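Local coordinates for Glyco_hydro_cc domain-containing protein (Pseudomonas viridiflava, PDB 6UAV), which probably hydrolyses beta-1,3-glucans from within the chain, as an endo-beta-1,3-glucanase of glycoside hydrolase family GH128, at residues V56-N60 with Q90-T94; L166-D171 with M213-R217. All coordinates share one frame; numbering follows the deposited sequence.

Both contacts belong to one (beta/alpha)8 TIM barrel of eight parallel strands, but to different parts of it. Contact 1 comes first along the chain and joins the loops that follow strands 51-56 and 78-81, the third and fourth in barrel order. Contact 2 lies later and packs helix 166-173 against the end of helix 200-216, outside strands 156-161, 180-185 and 220-225. The centres of contacts 1 and 2 are about 26 Å apart and their nearest atoms about 16 Å apart. Contact 1 ties neighbouring loops at the C-terminal ends of the strands, where TIM-barrel glycosidases carry their active sites; contact 2 joins two neighbouring helices of the outer layer.

Contact 1: residues V56-N60 with Q90-T94; sequences VWNAN and QANMT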
ATOM      1  N   VAL A  56      -2.626   6.068  -8.228  1.00 12.26           N
ATOM      2  CA  VAL A  56      -1.933   7.135  -8.983  1.00 12.02           C
ATOM      3  C   VAL A  56      -0.523   7.144  -8.473  1.00 12.16           C
ATOM      4  O   VAL A  56      -0.302   7.540  -7.292  1.00 11.50           O
ATOM      5  CB  VAL A  56      -2.634   8.490  -8.761  1.00 12.26           C
ATOM      6  CG1 VAL A  56      -1.850   9.592  -9.434  1.00 12.96           C
ATOM      7  CG2 VAL A  56      -4.037   8.441  -9.289  1.00 12.95           C
ATOM      8  N   TRP A  57       0.406   6.741  -9.300  1.00 12.73           N
ATOM      9  CA  TRP A  57       1.793   6.514  -8.844  1.00 13.78           C
ATOM     10  C   TRP A  57       2.505   7.845  -8.636  1.00 14.40           C
ATOM     11  O   TRP A  57       3.182   8.008  -7.579  1.00 13.78           O
ATOM     12  CB  TRP A  57       2.517   5.589  -9.826  1.00 15.34           C
ATOM     13  CG  TRP A  57       3.733   4.916  -9.243  1.00 15.79           C
ATOM     14  CD1 TRP A  57       3.833   3.774  -8.503  1.00 15.18           C
ATOM     15  CD2 TRP A  57       5.066   5.308  -9.552  1.00 16.38           C
ATOM     16  NE1 TRP A  57       5.143   3.471  -8.259  1.00 17.04           N
ATOM     17  CE2 TRP A  57       5.924   4.390  -8.927  1.00 16.55           C
ATOM     18  CE3 TRP A  57       5.596   6.365 -10.313  1.00 17.28           C
ATOM     19  CZ2 TRP A  57       7.299   4.541  -8.958  1.00 16.61           C
ATOM     20  CZ3 TRP A  57       6.967   6.469 -10.387  1.00 18.37           C
ATOM     21  CH2 TRP A  57       7.809   5.546  -9.750  1.00 18.27           C
ATOM     22  N   ASN A  58       2.406   8.763  -9.596  1.00 15.31           N
ATOM     23  CA  ASN A  58       3.076  10.079  -9.516  1.00 15.65           C
ATOM     24  C   ASN A  58       2.203  11.072 -10.291  1.00 15.59           C
ATOM     25  O   ASN A  58       0.992  10.777 -10.467  1.00 15.05           O
ATOM     26  CB  ASN A  58       4.547   9.998  -9.945  1.00 17.41           C
ATOM     27  CG  ASN A  58       4.711   9.734 -11.418  1.00 18.04           C
ATOM     28  OD1 ASN A  58       3.714   9.568 -12.099  1.00 18.94           O
ATOM     29  ND2 ASN A  58       5.940   9.631 -11.903  1.00 20.13           N
ATOM     30  N   ALA A  59       2.731  12.234 -10.682  1.00 15.26           N
ATOM     31  CA  ALA A  59       1.904  13.267 -11.362  1.00 17.11           C
ATOM     32  C   ALA A  59       1.634  12.888 -12.828  1.00 17.51           C
ATOM     33  O   ALA A  59       0.923  13.639 -13.516  1.00 17.73           O
ATOM     34  CB  ALA A  59       2.552  14.611 -11.259  1.00 17.12           C
ATOM     35  N   ASN A  60       2.192  11.802 -13.335  1.00 18.93           N
ATOM     36  CA  ASN A  60       1.911  11.334 -14.730  1.00 21.33           C
ATOM     37  C   ASN A  60       0.590  10.566 -14.692  1.00 20.68           C
ATOM     38  O   ASN A  60       0.590   9.347 -14.389  1.00 22.25           O
ATOM     39  CB  ASN A  60       3.025  10.465 -15.278  1.00 23.81           C
ATOM     40  CG  ASN A  60       3.075  10.438 -16.787  1.00 29.25           C
ATOM     41  OD1 ASN A  60       2.210  11.009 -17.465  1.00 35.00           O
ATOM     42  ND2 ASN A  60       4.077   9.748 -17.315  1.00 30.97           N
ATOM     43  N   GLN A  90      11.539   6.162  -6.811  1.00 14.81           N
ATOM     44  CA  GLN A  90      10.087   5.900  -6.840  1.00 13.85           C
ATOM     45  C   GLN A  90       9.382   7.178  -7.358  1.00 13.97           C
ATOM     46  O   GLN A  90       9.868   7.762  -8.345  1.00 14.40           O
ATOM     47  CB  GLN A  90       9.643   5.485  -5.461  1.00 14.73           C
ATOM     48  CG  GLN A  90      10.294   4.188  -4.981  1.00 14.88           C
ATOM     49  CD  GLN A  90       9.867   3.017  -5.812  1.00 16.35           C
ATOM     50  OE1 GLN A  90       8.783   2.980  -6.357  1.00 16.42           O
ATOM     51  NE2 GLN A  90      10.720   2.006  -5.883  1.00 20.16           N
ATOM     52  N   ALA A  91       8.288   7.628  -6.745  1.00 13.37           N
ATOM     53  CA  ALA A  91       7.527   8.774  -7.250  1.00 13.32           C
ATOM     54  C   ALA A  91       8.438  10.000  -7.381  1.00 14.11           C
ATOM     55  O   ALA A  91       8.206  10.823  -8.326  1.00 15.58           O
ATOM     56  CB  ALA A  91       6.299   9.017  -6.404  1.00 12.96           C
ATOM     57  N   ASN A  92       9.407  10.192  -6.466  1.00 13.70           N
ATOM     58  CA  ASN A  92      10.411  11.253  -6.623  1.00 14.10           C
ATOM     59  C   ASN A  92       9.684  12.587  -6.795  1.00 14.01           C
ATOM     60  O   ASN A  92       9.942  13.315  -7.780  1.00 14.08           O
ATOM     61  CB  ASN A  92      11.333  10.920  -7.777  1.00 14.86           C
ATOM     62  CG  ASN A  92      12.549  11.801  -7.808  1.00 15.81           C
ATOM     63  OD1 ASN A  92      12.923  12.385  -6.798  1.00 15.73           O
ATOM     64  ND2 ASN A  92      13.122  11.950  -8.993  1.00 17.74           N
ATOM     65  N   MET A  93       8.834  12.955  -5.839  1.00 13.12           N
ATOM     66  CA  MET A  93       8.069  14.240  -5.929  1.00 13.68           C
ATOM     67  C   MET A  93       8.492  15.103  -4.746  1.00 13.40           C
ATOM     68  O   MET A  93       8.359  14.673  -3.594  1.00 13.29           O
ATOM     69  CB  MET A  93       6.569  13.980  -5.911  1.00 13.53           C
ATOM     70  CG  MET A  93       6.118  13.346  -7.243  1.00 14.48           C
ATOM     71  SD  MET A  93       4.383  13.006  -7.216  1.00 15.55           S
ATOM     72  CE  MET A  93       3.715  14.651  -7.469  1.00 17.76           C
ATOM     73  N   THR A  94       8.930  16.312  -5.009  1.00 13.58           N
ATOM     74  CA  THR A  94       9.179  17.267  -3.915  1.00 13.94           C
ATOM     75  C   THR A  94       7.874  17.602  -3.220  1.00 12.68           C
ATOM     76  O   THR A  94       6.776  17.380  -3.749  1.00 12.68           O
ATOM     77  CB  THR A  94       9.830  18.539  -4.443  1.00 14.82           C
ATOM     78  OG1 THR A  94       8.866  19.148  -5.307  1.00 14.62           O
ATOM     79  CG2 THR A  94      11.141  18.277  -5.172  1.00 15.93           C
TER
HETATM   80  O   HOH W   1       7.044   1.307  -7.586  1.00 24.94           O
HETATM   81  O   HOH W   2       8.698   9.694 -10.666  1.00 33.13           O
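Trp57 and Asn58 meet Gln90, Ala91 and Met93 where two consecutive beta-alpha loops run side by side at the C-terminal ends of the TIM-barrel strands. Trp57 does most of the covering: its indole offers one face to the backbone of Ala91, whose CA lies 4.2 Å from the centroid of the six-membered ring, a CH-pi contact. The Gln90 side chain crosses the indole at about a right angle, its amide plane turned 65° from the ring, and its OE1 comes 3.4 Å from CZ2 of Trp57. A water closes this corner, accepting from Trp57 NE1 at 3.0 Å and donating to Gln90 OE1 at 2.7 Å. Asn58 ND2 sits in the indole plane, at the ring edge. A second water accepts from Asn58 ND2 at 3.0 Å and lies 2.6 Å from Ala91 O, to which it can donate; two waters thus link the loops, one through Trp57 and one through Asn58. The other branch of the Asn58 amide serves its own loop: OD1 takes the N-H of Asn60 at 3.0 Å from above the carbonyl plane, 57° out of it, in an Asx turn that helps to set the rotation of the amide, together with the water at ND2. Apolar groups complete the contact: Ala91 CB packs on Asn58 CB and against the carbonyl O of Trp57, while Met93, bent at its last torsion (chi3 77°), lays SD beside the Asn58-Ala59 backbone and brings CE 4.0 Å from Ala59 CB. Leu101 of helix 95-112 touches both Ala59 and Met93. Asn83, just beyond strand 78-81, forms backbone hydrogen bonds with both Trp57 and Ala91, and Trp31 adjoins the indole, so the contact bridges the loops leading to helices 63-72 and 95-112.

Contact 2: residues L166-D171 with M213-R217; sequences LSSMLD and MLERR
Leu166, Leu170 and Leu214 meet at the buried centre of this helix-helix contact, with Met213 beside them. Leu214 CD2 touches both leucines of the other helix, 4.0 Å from Leu166 CD2 and 3.9 Å from Leu170 CD1. Met213 sets out with CG anti to its backbone N (chi1 179°), then bends twice, which brings Met213 CE to 3.7 Å from Leu166 CG. Met213 SD packs on Ser167 CB at 3.9 Å; a sulfate ion, probably from the crystallisation liquor, is bound near the Ser167 side chain. Farther out, Arg217, the first residue to leave the helical conformation after 200-216, reaches across to helix 166-173. Its aliphatic part runs over Leu170, with Arg217 CD 3.8 Å from Leu170 CD1. The guanidinium then lies with one face on Leu170 CB, which stands 3.6 Å above the plane and over its centre. At the edge of the same group Asp171 forms a salt bridge in which NH1 and NH2 of Arg217 both grip one oxygen, OD1, at 3.0 and 3.1 Å. That oxygen stays close to the guanidinium plane, yet the carboxylate is turned 46° against it: NH2 arrives nearly along the C-O bond, whereas NH1 comes from above the carboxylate plane. Arg217 NE forms a further salt bridge to Asp219 OD1, its strongest polar partner, which should help hold the guanidinium in this orientation. The helices 166-173 and 200-216 joined here follow strands 156-161 and 180-185. Leu166 rests on Phe159 and Trp161 of the first strand, Leu170 and Leu214 on Val182 of the second and on Val220 of strand 220-225, seating the pair on the outside of the barrel.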
ATOM      1  N   LEU A 166       8.075  -1.174  12.871  1.00 14.37           N
ATOM      2  CA  LEU A 166       6.917  -0.600  12.158  1.00 14.17           C
ATOM      3  C   LEU A 166       5.943   0.106  13.130  1.00 14.59           C
ATOM      4  O   LEU A 166       5.502   1.241  12.843  1.00 13.58           O
ATOM      5  CB  LEU A 166       6.246  -1.680  11.311  1.00 14.03           C
ATOM      6  CG  LEU A 166       4.887  -1.314  10.749  1.00 13.91           C
ATOM      7  CD1 LEU A 166       4.943  -0.056   9.855  1.00 14.26           C
ATOM      8  CD2 LEU A 166       4.369  -2.477   9.981  1.00 13.72           C
ATOM      9  N   SER A 167       5.569  -0.489  14.262  1.00 15.41           N
ATOM     10  CA  SER A 167       4.657   0.169  15.232  1.00 15.94           C
ATOM     11  C   SER A 167       5.229   1.540  15.667  1.00 15.79           C
ATOM     12  O   SER A 167       4.462   2.490  15.783  1.00 15.84           O
ATOM     13  CB  SER A 167       4.343  -0.704  16.412  1.00 17.65           C
ATOM     14  OG  SER A 167       5.520  -0.875  17.178  1.00 20.32           O
ATOM     15  N   SER A 168       6.553   1.677  15.797  1.00 16.00           N
ATOM     16  CA  SER A 168       7.201   2.915  16.277  1.00 16.14           C
ATOM     17  C   SER A 168       7.076   3.971  15.159  1.00 15.64           C
ATOM     18  O   SER A 168       6.809   5.165  15.470  1.00 15.11           O
ATOM     19  CB  SER A 168       8.612   2.628  16.721  1.00 17.28           C
ATOM     20  OG  SER A 168       9.517   2.592  15.645  1.00 17.52           O
ATOM     21  N   MET A 169       7.155   3.541  13.897  1.00 14.64           N
ATOM     22  CA  MET A 169       7.036   4.476  12.774  1.00 14.47           C
ATOM     23  C   MET A 169       5.560   4.933  12.676  1.00 14.29           C
ATOM     24  O   MET A 169       5.304   6.121  12.423  1.00 13.22           O
ATOM     25  CB  MET A 169       7.525   3.848  11.478  1.00 14.79           C
ATOM     26  CG  MET A 169       9.009   3.623  11.415  1.00 16.36           C
ATOM     27  SD  MET A 169      10.035   5.029  11.832  1.00 18.98           S
ATOM     28  CE  MET A 169       9.763   6.097  10.439  1.00 19.03           C
ATOM     29  N   LEU A 170       4.589   4.045  12.861  1.00 14.19           N
ATOM     30  CA  LEU A 170       3.163   4.455  12.889  1.00 14.21           C
ATOM     31  C   LEU A 170       2.929   5.399  14.072  1.00 15.31           C
ATOM     32  O   LEU A 170       2.181   6.407  13.892  1.00 15.11           O
ATOM     33  CB  LEU A 170       2.240   3.250  12.921  1.00 14.42           C
ATOM     34  CG  LEU A 170       2.388   2.301  11.721  1.00 14.15           C
ATOM     35  CD1 LEU A 170       1.422   1.131  11.861  1.00 14.34           C
ATOM     36  CD2 LEU A 170       2.233   3.020  10.374  1.00 14.06           C
ATOM     37  N   ASP A 171       3.502   5.125  15.237  1.00 15.35           N
ATOM     38  CA  ASP A 171       3.335   6.068  16.391  1.00 16.88           C
ATOM     39  C   ASP A 171       3.892   7.427  16.011  1.00 16.34           C
ATOM     40  O   ASP A 171       3.214   8.473  16.274  1.00 17.57           O
ATOM     41  CB  ASP A 171       3.927   5.519  17.677  1.00 17.58           C
ATOM     42  CG  ASP A 171       3.111   4.421  18.312  1.00 18.87           C
ATOM     43  OD1 ASP A 171       1.991   4.144  17.778  1.00 18.99           O
ATOM     44  OD2 ASP A 171       3.595   3.849  19.337  1.00 19.98           O
ATOM     45  N   MET A 213       0.090  -7.082  15.052  1.00 15.58           N
ATOM     46  CA  MET A 213       0.147  -5.674  15.481  1.00 16.38           C
ATOM     47  C   MET A 213      -0.792  -4.846  14.579  1.00 15.23           C
ATOM     48  O   MET A 213      -1.595  -4.048  15.141  1.00 15.29           O
ATOM     49  CB  MET A 213       1.599  -5.202  15.427  1.00 16.32           C
ATOM     50  CG  MET A 213       1.801  -3.757  15.819  1.00 16.45           C
ATOM     51  SD  MET A 213       1.602  -2.638  14.427  1.00 16.17           S
ATOM     52  CE  MET A 213       2.993  -3.109  13.412  1.00 15.97           C
ATOM     53  N   LEU A 214      -0.789  -5.077  13.263  1.00 14.28           N
ATOM     54  CA  LEU A 214      -1.577  -4.258  12.312  1.00 13.89           C
ATOM     55  C   LEU A 214      -3.066  -4.573  12.474  1.00 14.29           C
ATOM     56  O   LEU A 214      -3.845  -3.641  12.382  1.00 15.65           O
ATOM     57  CB  LEU A 214      -1.103  -4.480  10.892  1.00 13.85           C
ATOM     58  CG  LEU A 214       0.309  -3.992  10.594  1.00 13.29           C
ATOM     59  CD1 LEU A 214       0.735  -4.480   9.208  1.00 14.16           C
ATOM     60  CD2 LEU A 214       0.460  -2.451  10.681  1.00 13.26           C
ATOM     61  N   GLU A 215      -3.414  -5.831  12.720  1.00 14.59           N
ATOM     62  CA  GLU A 215      -4.800  -6.249  12.980  1.00 15.34           C
ATOM     63  C   GLU A 215      -5.299  -5.540  14.249  1.00 16.49           C
ATOM     64  O   GLU A 215      -6.477  -5.173  14.284  1.00 16.56           O
ATOM     65  CB  GLU A 215      -4.881  -7.767  13.083  1.00 15.95           C
ATOM     66  CG  GLU A 215      -4.834  -8.468  11.719  1.00 15.48           C
ATOM     67  CD  GLU A 215      -6.065  -8.307  10.848  1.00 15.43           C
ATOM     68  OE1 GLU A 215      -7.149  -7.906  11.408  1.00 16.06           O
ATOM     69  OE2 GLU A 215      -5.963  -8.647   9.643  1.00 15.51           O
ATOM     70  N   ARG A 216      -4.449  -5.431  15.279  1.00 17.24           N
ATOM     71  CA  ARG A 216      -4.867  -4.906  16.600  1.00 18.90           C
ATOM     72  C   ARG A 216      -4.892  -3.384  16.594  1.00 18.89           C
ATOM     73  O   ARG A 216      -5.586  -2.875  17.424  1.00 20.65           O
ATOM     74  CB  ARG A 216      -4.047  -5.500  17.755  1.00 20.97           C
ATOM     75  CG  ARG A 216      -4.296  -7.002  17.847  1.00 23.28           C
ATOM     76  CD  ARG A 216      -3.622  -7.685  19.020  1.00 26.28           C
ATOM     77  NE  ARG A 216      -4.023  -9.100  19.059  1.00 27.27           N
ATOM     78  CZ  ARG A 216      -3.417  -9.980  19.839  1.00 30.45           C
ATOM     79  NH1 ARG A 216      -2.430  -9.563  20.619  1.00 30.79           N
ATOM     80  NH2 ARG A 216      -3.789 -11.246  19.829  1.00 31.12           N
ATOM     81  N   ARG A 217      -4.227  -2.688  15.675  1.00 17.18           N
ATOM     82  CA  ARG A 217      -4.281  -1.206  15.649  1.00 17.20           C
ATOM     83  C   ARG A 217      -5.586  -0.723  15.015  1.00 17.04           C
ATOM     84  O   ARG A 217      -5.815  -0.992  13.798  1.00 15.86           O
ATOM     85  CB  ARG A 217      -3.116  -0.642  14.854  1.00 16.28           C
ATOM     86  CG  ARG A 217      -1.807  -0.644  15.590  1.00 17.02           C
ATOM     87  CD  ARG A 217      -0.758   0.086  14.774  1.00 17.25           C
ATOM     88  NE  ARG A 217      -0.812   1.518  14.924  1.00 17.11           N
ATOM     89  CZ  ARG A 217      -0.007   2.268  15.680  1.00 17.95           C
ATOM     90  NH1 ARG A 217       1.020   1.729  16.346  1.00 18.42           N
ATOM     91  NH2 ARG A 217      -0.143   3.571  15.603  1.00 17.91           N
TER